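Local coordinates for ribose transcriptional regulator (Enterococcus faecium DO, PDB 4RK1), which binds ribose and, as a member of the LacI family of repressors, probably regulates transcription in response to that sugar, at residues B[14-18]-B[42-46]; B[21-27]-B[237-243]. All coordinates share one frame; numbering follows the deposited sequence.

The segments come along the chain in the order 14-18, 21-27, 42-46, 237-243, so the two contacts interleave. Contact 1 pairs the ends of the adjacent parallel strands 9-14 and 39-44. Contact 2 sets helix 20-33, which connects those strands, against helix 239-255, from much later in the sequence. Their centres lie about 13 Å apart, and helix 20-33 bridges them: Phe22 rests on Val14 and Pro15, Met26 on Leu42. One side of this helix thus faces the sheet while another meets the late helix. Strand, helix and strand form a beta-alpha-beta unit, and the late helix packs alongside helix 20-33 beside the bound ribose, bringing early and late parts of the chain together in one sugar-binding domain.

Contact 1 (B[14-18]-B[42-46]); sequences VPDIT and LCNAD
The side-chain carbonyl of Asn44 reaches across to the backbone of the loop 14-18. With CG anti to the backbone N (chi1 -167°), the amide lies beside Ile17, and Ile17 N donates to Asn44 OD1 over 2.6 Å. The donor sits well above the carbonyl plane, 41° out of it. The other end of the amide, Asn44 ND2, gives a hydrogen to a water 2.9 Å away, and the same water donates to Asp16 OD1, so both ends of the amide are tied to this loop, one directly and one through solvent. ND2 also makes a weak bond to Glu30 of the second subunit. Asp16 OD1 has a further donor within its own segment, Thr18 OG1 at 2.5 Å, approaching on the syn lone pair.

The backbone bonds belong to a parallel strand pair. Val14 N donates to Cys43 O at 3.0 Å, and Val14 O accepts from Ala45 N at 2.8 Å, so Val14 grips the residues before and after Asn44. This is the carboxyl end of the two parallel strands of a beta-alpha-beta crossover, 9-14 and 39-44. Here the chain leaves strand 9-14 to enter helix 20-33, and the side chain of Pro15 is about 6 Å from the bound ribose.

The apolar contacts gather round Leu42. Its CD1 touches both Ile17 CD1 and, at 3.8 Å, Val14 CG2, the Leu42 and Val14 side chains crossing nearly at right angles, while Leu42 CD2 lies 3.7 Å from Ile17 CG1. Ile17 also packs on Ile17 of the second subunit, which brings this patch to the dimer interface.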
ATOM      1  N   VAL B  14      10.559   1.898   8.018  1.00 25.97           N
ATOM      2  CA  VAL B  14       9.381   1.105   8.347  1.00 23.82           C
ATOM      3  C   VAL B  14       9.638  -0.376   8.125  1.00 27.03           C
ATOM      4  O   VAL B  14      10.511  -0.740   7.351  1.00 28.37           O
ATOM      5  CB  VAL B  14       8.124   1.531   7.546  1.00 27.58           C
ATOM      6  CG1 VAL B  14       7.783   2.988   7.800  1.00 30.57           C
ATOM      7  CG2 VAL B  14       8.299   1.278   6.056  1.00 29.80           C
ATOM      8  N   PRO B  15       8.865  -1.237   8.806  1.00 26.30           N
ATOM      9  CA  PRO B  15       9.040  -2.676   8.636  1.00 33.75           C
ATOM     10  C   PRO B  15       8.508  -3.210   7.303  1.00 29.65           C
ATOM     11  O   PRO B  15       8.990  -4.226   6.834  1.00 40.34           O
ATOM     12  CB  PRO B  15       8.231  -3.295   9.793  1.00 37.11           C
ATOM     13  CG  PRO B  15       7.557  -2.181  10.508  1.00 36.14           C
ATOM     14  CD  PRO B  15       7.791  -0.903   9.759  1.00 31.45           C
ATOM     15  N   ASP B  16       7.524  -2.538   6.712  1.00 30.45           N
ATOM     16  CA  ASP B  16       6.792  -3.108   5.583  1.00 35.30           C
ATOM     17  C   ASP B  16       6.028  -2.041   4.797  1.00 28.31           C
ATOM     18  O   ASP B  16       4.878  -1.736   5.112  1.00 28.71           O
ATOM     19  CB  ASP B  16       5.818  -4.165   6.117  1.00 35.67           C
ATOM     20  CG  ASP B  16       4.995  -4.831   5.025  1.00 49.78           C
ATOM     21  OD1 ASP B  16       5.285  -4.658   3.820  1.00 41.67           O
ATOM     22  OD2 ASP B  16       4.042  -5.544   5.392  1.00 36.71           O
ATOM     23  N   ILE B  17       6.646  -1.517   3.745  1.00 26.89           N
ATOM     24  CA  ILE B  17       5.991  -0.514   2.884  1.00 25.55           C
ATOM     25  C   ILE B  17       4.757  -1.034   2.116  1.00 26.46           C
ATOM     26  O   ILE B  17       3.918  -0.244   1.695  1.00 30.78           O
ATOM     27  CB  ILE B  17       6.997   0.160   1.911  1.00 30.66           C
ATOM     28  CG1 ILE B  17       6.390   1.410   1.260  1.00 48.02           C
ATOM     29  CG2 ILE B  17       7.486  -0.816   0.846  1.00 41.76           C
ATOM     30  CD1 ILE B  17       5.781   2.397   2.240  1.00 38.92           C
ATOM     31  N   THR B  18       4.614  -2.345   1.959  1.00 24.34           N
ATOM     32  CA  THR B  18       3.439  -2.887   1.265  1.00 26.14           C
ATOM     33  C   THR B  18       2.170  -2.868   2.123  1.00 31.94           C
ATOM     34  O   THR B  18       1.085  -3.099   1.622  1.00 28.30           O
ATOM     35  CB  THR B  18       3.675  -4.320   0.746  1.00 27.32           C
ATOM     36  OG1 THR B  18       3.791  -5.225   1.845  1.00 33.37           O
ATOM     37  CG2 THR B  18       4.936  -4.376  -0.090  1.00 33.80           C
ATOM     38  N   LEU B  42      11.871   7.168   2.366  1.00 28.95           N
ATOM     39  CA  LEU B  42      11.452   5.971   3.085  1.00 28.25           C
ATOM     40  C   LEU B  42      12.328   4.771   2.761  1.00 28.28           C
ATOM     41  O   LEU B  42      12.700   4.535   1.609  1.00 27.63           O
ATOM     42  CB  LEU B  42       9.998   5.644   2.771  1.00 36.24           C
ATOM     43  CG  LEU B  42       9.534   4.345   3.442  1.00 50.56           C
ATOM     44  CD1 LEU B  42       8.216   4.546   4.153  1.00 39.36           C
ATOM     45  CD2 LEU B  42       9.457   3.190   2.452  1.00 55.34           C
ATOM     46  N   CYS B  43      12.638   4.022   3.809  1.00 27.54           N
ATOM     47  CA  CYS B  43      13.361   2.779   3.733  1.00 27.74           C
ATOM     48  C   CYS B  43      12.500   1.682   4.303  1.00 35.50           C
ATOM     49  O   CYS B  43      11.871   1.858   5.340  1.00 29.45           O
ATOM     50  CB  CYS B  43      14.621   2.845   4.580  1.00 48.49           C
ATOM     51  SG  CYS B  43      16.052   3.350   3.652  1.00 66.24           S
ATOM     52  N   ASN B  44      12.515   0.545   3.626  1.00 33.32           N
ATOM     53  CA  ASN B  44      11.790  -0.639   4.025  1.00 37.98           C
ATOM     54  C   ASN B  44      12.817  -1.553   4.670  1.00 48.72           C
ATOM     55  O   ASN B  44      13.573  -2.223   3.977  1.00 57.63           O
ATOM     56  CB  ASN B  44      11.165  -1.285   2.779  1.00 39.97           C
ATOM     57  CG  ASN B  44      10.141  -2.339   3.112  1.00 68.79           C
ATOM     58  OD1 ASN B  44       9.220  -2.091   3.884  1.00 53.16           O
ATOM     59  ND2 ASN B  44      10.270  -3.515   2.506  1.00 86.78           N
ATOM     60  N   ALA B  45      12.871  -1.545   5.996  1.00 49.36           N
ATOM     61  CA  ALA B  45      13.900  -2.271   6.730  1.00 55.39           C
ATOM     62  C   ALA B  45      13.268  -3.326   7.623  1.00 51.68           C
ATOM     63  O   ALA B  45      12.632  -2.993   8.624  1.00 54.06           O
ATOM     64  CB  ALA B  45      14.735  -1.304   7.556  1.00 69.07           C
ATOM     65  N   ASP B  46      13.466  -4.594   7.262  1.00 69.97           N
ATOM     66  CA  ASP B  46      12.914  -5.733   8.006  1.00 99.00           C
ATOM     67  C   ASP B  46      14.008  -6.756   8.355  1.00123.71           C
ATOM     68  O   ASP B  46      15.191  -6.509   8.110  1.00 78.16           O
ATOM     69  CB  ASP B  46      11.764  -6.384   7.211  1.00 87.40           C
ATOM     70  CG  ASP B  46      12.093  -6.577   5.735  1.00 88.02           C
ATOM     71  OD1 ASP B  46      13.131  -7.194   5.426  1.00 75.84           O
ATOM     72  OD2 ASP B  46      11.305  -6.115   4.881  1.00 91.82           O
TER
HETATM   73  O   HOH W   1       7.842  -5.178   2.347  1.00 53.46           O

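Contact 2 (B[21-27]-B[237-243]); sequences FFSTLMR and QPIFELG. With RIB (alpha-D-ribofuranose), chain K.
Ile239 drives its CG2 methyl into the first turn of helix 20-33. Ile239 CG2 sits 3.3 Å from Phe21 O, and it also lies over one face of the Phe21 ring, a CH-pi contact with CG2 4.1 Å from the centroid and 28° off the ring normal. Away from that ring, Ile239 CG2 meets Thr24 CG2 at 3.8 Å. The hydroxyl of Thr24 bonds back to Pro20 O, which leaves its methyl, anti to the backbone N, to face Ile239.

Packing is just as close one turn further along. Gly243 has no side chain to hold the helices apart, and the axes of the two short segments approach to 7.1 Å at an angle of 49°. Leu25 CD1 touches Gly243 N at 3.5 Å, and Gly243 CA makes a CA-H...O contact with Leu25 O over 3.6 Å. Leu242 CG packs on the same Leu25 methyl, and its CD2 comes obliquely to Phe21 CZ.

Toward solvent the contact thins to exposed Arg27 and partly exposed Phe240. Arg27, its chain bent at chi3, brings its guanidinium against the Phe240 ring, the two planes 27° apart. Phe240 CE1 lies over one guanidinium face, off centre, with Arg27 NH1 3.7 Å from it, and no hydrogen bond joins the two segments anywhere.

At the opposite, buried end the contact becomes the sugar site. Ribose C2 stands 3.5 Å from Phe21 CE2, over the face turned away from Ile239, while Phe22 CZ comes obliquely to ribose C1 and Gln237 also lines the pocket. An aromatic ring with the sugar set over one face, tilted and off centre, is characteristic of the ligand cleft in periplasmic-binding-protein-like domains, and here Ile239 backs that ring from behind.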
ATOM      1  N   PHE B  21      -0.989   0.635   6.288  1.00 26.77           N
ATOM      2  CA  PHE B  21      -0.687   1.324   7.528  1.00 23.47           C
ATOM      3  C   PHE B  21       0.571   2.185   7.387  1.00 25.42           C
ATOM      4  O   PHE B  21       0.563   3.355   7.749  1.00 25.18           O
ATOM      5  CB  PHE B  21      -0.528   0.330   8.701  1.00 24.83           C
ATOM      6  CG  PHE B  21      -0.139   0.991   9.984  1.00 20.37           C
ATOM      7  CD1 PHE B  21      -1.106   1.542  10.813  1.00 29.29           C
ATOM      8  CD2 PHE B  21       1.197   1.137  10.335  1.00 27.29           C
ATOM      9  CE1 PHE B  21      -0.750   2.200  11.975  1.00 24.87           C
ATOM     10  CE2 PHE B  21       1.556   1.801  11.498  1.00 28.92           C
ATOM     11  CZ  PHE B  21       0.574   2.324  12.324  1.00 25.45           C
ATOM     12  N   PHE B  22       1.650   1.611   6.856  1.00 21.20           N
ATOM     13  CA  PHE B  22       2.924   2.323   6.793  1.00 27.48           C
ATOM     14  C   PHE B  22       2.983   3.338   5.668  1.00 24.08           C
ATOM     15  O   PHE B  22       3.660   4.353   5.804  1.00 27.35           O
ATOM     16  CB  PHE B  22       4.094   1.350   6.733  1.00 23.36           C
ATOM     17  CG  PHE B  22       4.261   0.584   7.997  1.00 24.09           C
ATOM     18  CD1 PHE B  22       4.649   1.240   9.151  1.00 29.89           C
ATOM     19  CD2 PHE B  22       3.968  -0.765   8.054  1.00 26.90           C
ATOM     20  CE1 PHE B  22       4.761   0.557  10.342  1.00 28.45           C
ATOM     21  CE2 PHE B  22       4.088  -1.458   9.243  1.00 26.53           C
ATOM     22  CZ  PHE B  22       4.474  -0.795  10.386  1.00 26.74           C
ATOM     23  N   SER B  23       2.257   3.100   4.576  1.00 25.40           N
ATOM     24  CA  SER B  23       2.206   4.109   3.517  1.00 25.57           C
ATOM     25  C   SER B  23       1.334   5.296   3.954  1.00 24.30           C
ATOM     26  O   SER B  23       1.666   6.442   3.670  1.00 25.90           O
ATOM     27  CB  SER B  23       1.778   3.518   2.168  1.00 28.05           C
ATOM     28  OG  SER B  23       0.579   2.792   2.266  1.00 27.62           O
ATOM     29  N   THR B  24       0.258   5.043   4.689  1.00 25.33           N
ATOM     30  CA  THR B  24      -0.537   6.143   5.235  1.00 26.94           C
ATOM     31  C   THR B  24       0.233   6.904   6.316  1.00 33.84           C
ATOM     32  O   THR B  24       0.116   8.120   6.405  1.00 25.29           O
ATOM     33  CB  THR B  24      -1.891   5.649   5.759  1.00 27.22           C
ATOM     34  OG1 THR B  24      -2.652   5.147   4.657  1.00 28.46           O
ATOM     35  CG2 THR B  24      -2.665   6.769   6.421  1.00 32.69           C
ATOM     36  N   LEU B  25       1.011   6.186   7.130  1.00 24.17           N
ATOM     37  CA  LEU B  25       1.888   6.814   8.113  1.00 28.19           C
ATOM     38  C   LEU B  25       2.824   7.789   7.424  1.00 28.66           C
ATOM     39  O   LEU B  25       2.965   8.939   7.837  1.00 27.52           O
ATOM     40  CB  LEU B  25       2.713   5.763   8.843  1.00 26.88           C
ATOM     41  CG  LEU B  25       3.691   6.301   9.894  1.00 28.63           C
ATOM     42  CD1 LEU B  25       2.929   6.607  11.178  1.00 32.33           C
ATOM     43  CD2 LEU B  25       4.788   5.285  10.151  1.00 35.19           C
HETATM   44  N   MSE B  26       3.455   7.310   6.363  1.00 29.71           N
HETATM   45  CA  MSE B  26       4.337   8.139   5.549  1.00 25.76           C
HETATM   46  C   MSE B  26       3.678   9.370   5.019  1.00 26.52           C
HETATM   47  O   MSE B  26       4.265  10.448   5.058  1.00 25.62           O
HETATM   48  CB  MSE B  26       4.852   7.337   4.367  1.00 26.14           C
HETATM   49  CG  MSE B  26       6.314   7.077   4.580  1.00 81.36           C
HETATM   50 SE   MSE B  26       7.227   8.728   4.057  1.00 62.97          SE
HETATM   51  CE  MSE B  26       7.166   8.132   2.158  1.00 61.10           C
ATOM     52  N   ARG B  27       2.461   9.234   4.512  1.00 25.93           N
ATOM     53  CA  ARG B  27       1.703  10.404   4.038  1.00 28.79           C
ATOM     54  C   ARG B  27       1.491  11.441   5.141  1.00 33.14           C
ATOM     55  O   ARG B  27       1.559  12.640   4.885  1.00 28.31           O
ATOM     56  CB  ARG B  27       0.345   9.992   3.448  1.00 32.50           C
ATOM     57  CG  ARG B  27       0.363   9.782   1.938  1.00 59.67           C
ATOM     58  CD  ARG B  27      -1.042   9.620   1.363  1.00120.71           C
ATOM     59  NE  ARG B  27      -1.917  10.770   1.619  1.00 59.56           N
ATOM     60  CZ  ARG B  27      -2.946  10.793   2.472  1.00 99.91           C
ATOM     61  NH1 ARG B  27      -3.655  11.908   2.608  1.00 66.51           N
ATOM     62  NH2 ARG B  27      -3.282   9.723   3.191  1.00 59.20           N
ATOM     63  N   GLN B 237      -6.472   2.845  14.641  1.00 26.40           N
ATOM     64  CA  GLN B 237      -5.353   3.686  15.018  1.00 24.26           C
ATOM     65  C   GLN B 237      -5.493   4.985  14.235  1.00 23.80           C
ATOM     66  O   GLN B 237      -5.944   4.961  13.093  1.00 24.25           O
ATOM     67  CB  GLN B 237      -4.032   3.023  14.643  1.00 25.84           C
ATOM     68  CG  GLN B 237      -3.673   1.788  15.444  1.00 25.12           C
ATOM     69  CD  GLN B 237      -2.233   1.377  15.227  1.00 24.20           C
ATOM     70  OE1 GLN B 237      -1.944   0.389  14.545  1.00 29.35           O
ATOM     71  NE2 GLN B 237      -1.318   2.149  15.782  1.00 24.78           N
ATOM     72  N   PRO B 238      -5.115   6.126  14.833  1.00 27.09           N
ATOM     73  CA  PRO B 238      -5.162   7.381  14.078  1.00 25.59           C
ATOM     74  C   PRO B 238      -3.887   7.497  13.228  1.00 22.88           C
ATOM     75  O   PRO B 238      -2.937   8.203  13.600  1.00 31.37           O
ATOM     76  CB  PRO B 238      -5.209   8.442  15.183  1.00 34.38           C
ATOM     77  CG  PRO B 238      -4.422   7.829  16.304  1.00 29.85           C
ATOM     78  CD  PRO B 238      -4.677   6.338  16.226  1.00 25.01           C
ATOM     79  N   ILE B 239      -3.881   6.804  12.096  1.00 25.31           N
ATOM     80  CA  ILE B 239      -2.637   6.476  11.378  1.00 27.90           C
ATOM     81  C   ILE B 239      -1.975   7.727  10.814  1.00 27.04           C
ATOM     82  O   ILE B 239      -0.793   7.977  11.023  1.00 26.71           O
ATOM     83  CB  ILE B 239      -2.870   5.505  10.198  1.00 23.24           C
ATOM     84  CG1 ILE B 239      -3.654   4.267  10.641  1.00 25.53           C
ATOM     85  CG2 ILE B 239      -1.531   5.076   9.598  1.00 29.96           C
ATOM     86  CD1 ILE B 239      -4.206   3.459   9.495  1.00 27.09           C
ATOM     87  N   PHE B 240      -2.759   8.508  10.085  1.00 27.08           N
ATOM     88  CA  PHE B 240      -2.260   9.716   9.452  1.00 25.68           C
ATOM     89  C   PHE B 240      -1.758  10.686  10.518  1.00 26.40           C
ATOM     90  O   PHE B 240      -0.679  11.262  10.379  1.00 28.78           O
ATOM     91  CB  PHE B 240      -3.387  10.339   8.605  1.00 32.77           C
ATOM     92  CG  PHE B 240      -2.971  11.550   7.805  1.00 32.26           C
ATOM     93  CD1 PHE B 240      -2.336  11.406   6.583  1.00 28.74           C
ATOM     94  CD2 PHE B 240      -3.257  12.834   8.260  1.00 39.12           C
ATOM     95  CE1 PHE B 240      -1.984  12.514   5.828  1.00 35.93           C
ATOM     96  CE2 PHE B 240      -2.894  13.947   7.517  1.00 33.83           C
ATOM     97  CZ  PHE B 240      -2.257  13.786   6.301  1.00 29.41           C
ATOM     98  N   GLU B 241      -2.540  10.849  11.586  1.00 27.73           N
ATOM     99  CA  GLU B 241      -2.184  11.741  12.699  1.00 26.72           C
ATOM    100  C   GLU B 241      -0.935  11.288  13.425  1.00 25.81           C
ATOM    101  O   GLU B 241      -0.164  12.116  13.884  1.00 22.76           O
ATOM    102  CB  GLU B 241      -3.329  11.842  13.719  1.00 31.90           C
ATOM    103  CG  GLU B 241      -3.119  12.894  14.805  1.00 49.90           C
ATOM    104  CD  GLU B 241      -4.156  12.836  15.919  1.00 63.03           C
ATOM    105  OE1 GLU B 241      -5.142  12.084  15.795  1.00 55.17           O
ATOM    106  OE2 GLU B 241      -3.984  13.547  16.930  1.00 52.18           O
ATOM    107  N   LEU B 242      -0.767   9.972  13.553  1.00 27.76           N
ATOM    108  CA  LEU B 242       0.443   9.385  14.114  1.00 28.55           C
ATOM    109  C   LEU B 242       1.669   9.821  13.316  1.00 23.98           C
ATOM    110  O   LEU B 242       2.685  10.226  13.882  1.00 25.93           O
ATOM    111  CB  LEU B 242       0.319   7.856  14.128  1.00 26.39           C
ATOM    112  CG  LEU B 242       1.509   7.029  14.588  1.00 28.70           C
ATOM    113  CD1 LEU B 242       1.864   7.365  16.023  1.00 35.33           C
ATOM    114  CD2 LEU B 242       1.190   5.548  14.442  1.00 30.56           C
ATOM    115  N   GLY B 243       1.557   9.773  11.998  1.00 23.08           N
ATOM    116  CA  GLY B 243       2.624  10.261  11.123  1.00 24.67           C
ATOM    117  C   GLY B 243       2.905  11.738  11.282  1.00 22.50           C
ATOM    118  O   GLY B 243       4.058  12.147  11.429  1.00 22.76           O
TER
HETATM  119  O5  RIB K 401      -0.805  -3.213  10.230  1.00 26.42           O
HETATM  120  C5  RIB K 401       0.607  -3.323  10.452  1.00 40.48           C
HETATM  121  C4  RIB K 401       0.807  -3.400  11.900  1.00 47.35           C
HETATM  122  O4  RIB K 401       2.207  -3.475  12.221  1.00 29.74           O
HETATM  123  C3  RIB K 401       0.144  -2.106  12.347  1.00 30.86           C
HETATM  124  O3  RIB K 401      -0.903  -2.502  13.214  1.00 25.07           O
HETATM  125  C2  RIB K 401       1.281  -1.316  12.958  1.00 27.04           C
HETATM  126  O2  RIB K 401       0.960  -0.786  14.234  1.00 25.62           O
HETATM  127  C1  RIB K 401       2.517  -2.238  12.886  1.00 39.62           C
HETATM  128  O1  RIB K 401       3.122  -2.449  14.147  1.00 27.69           O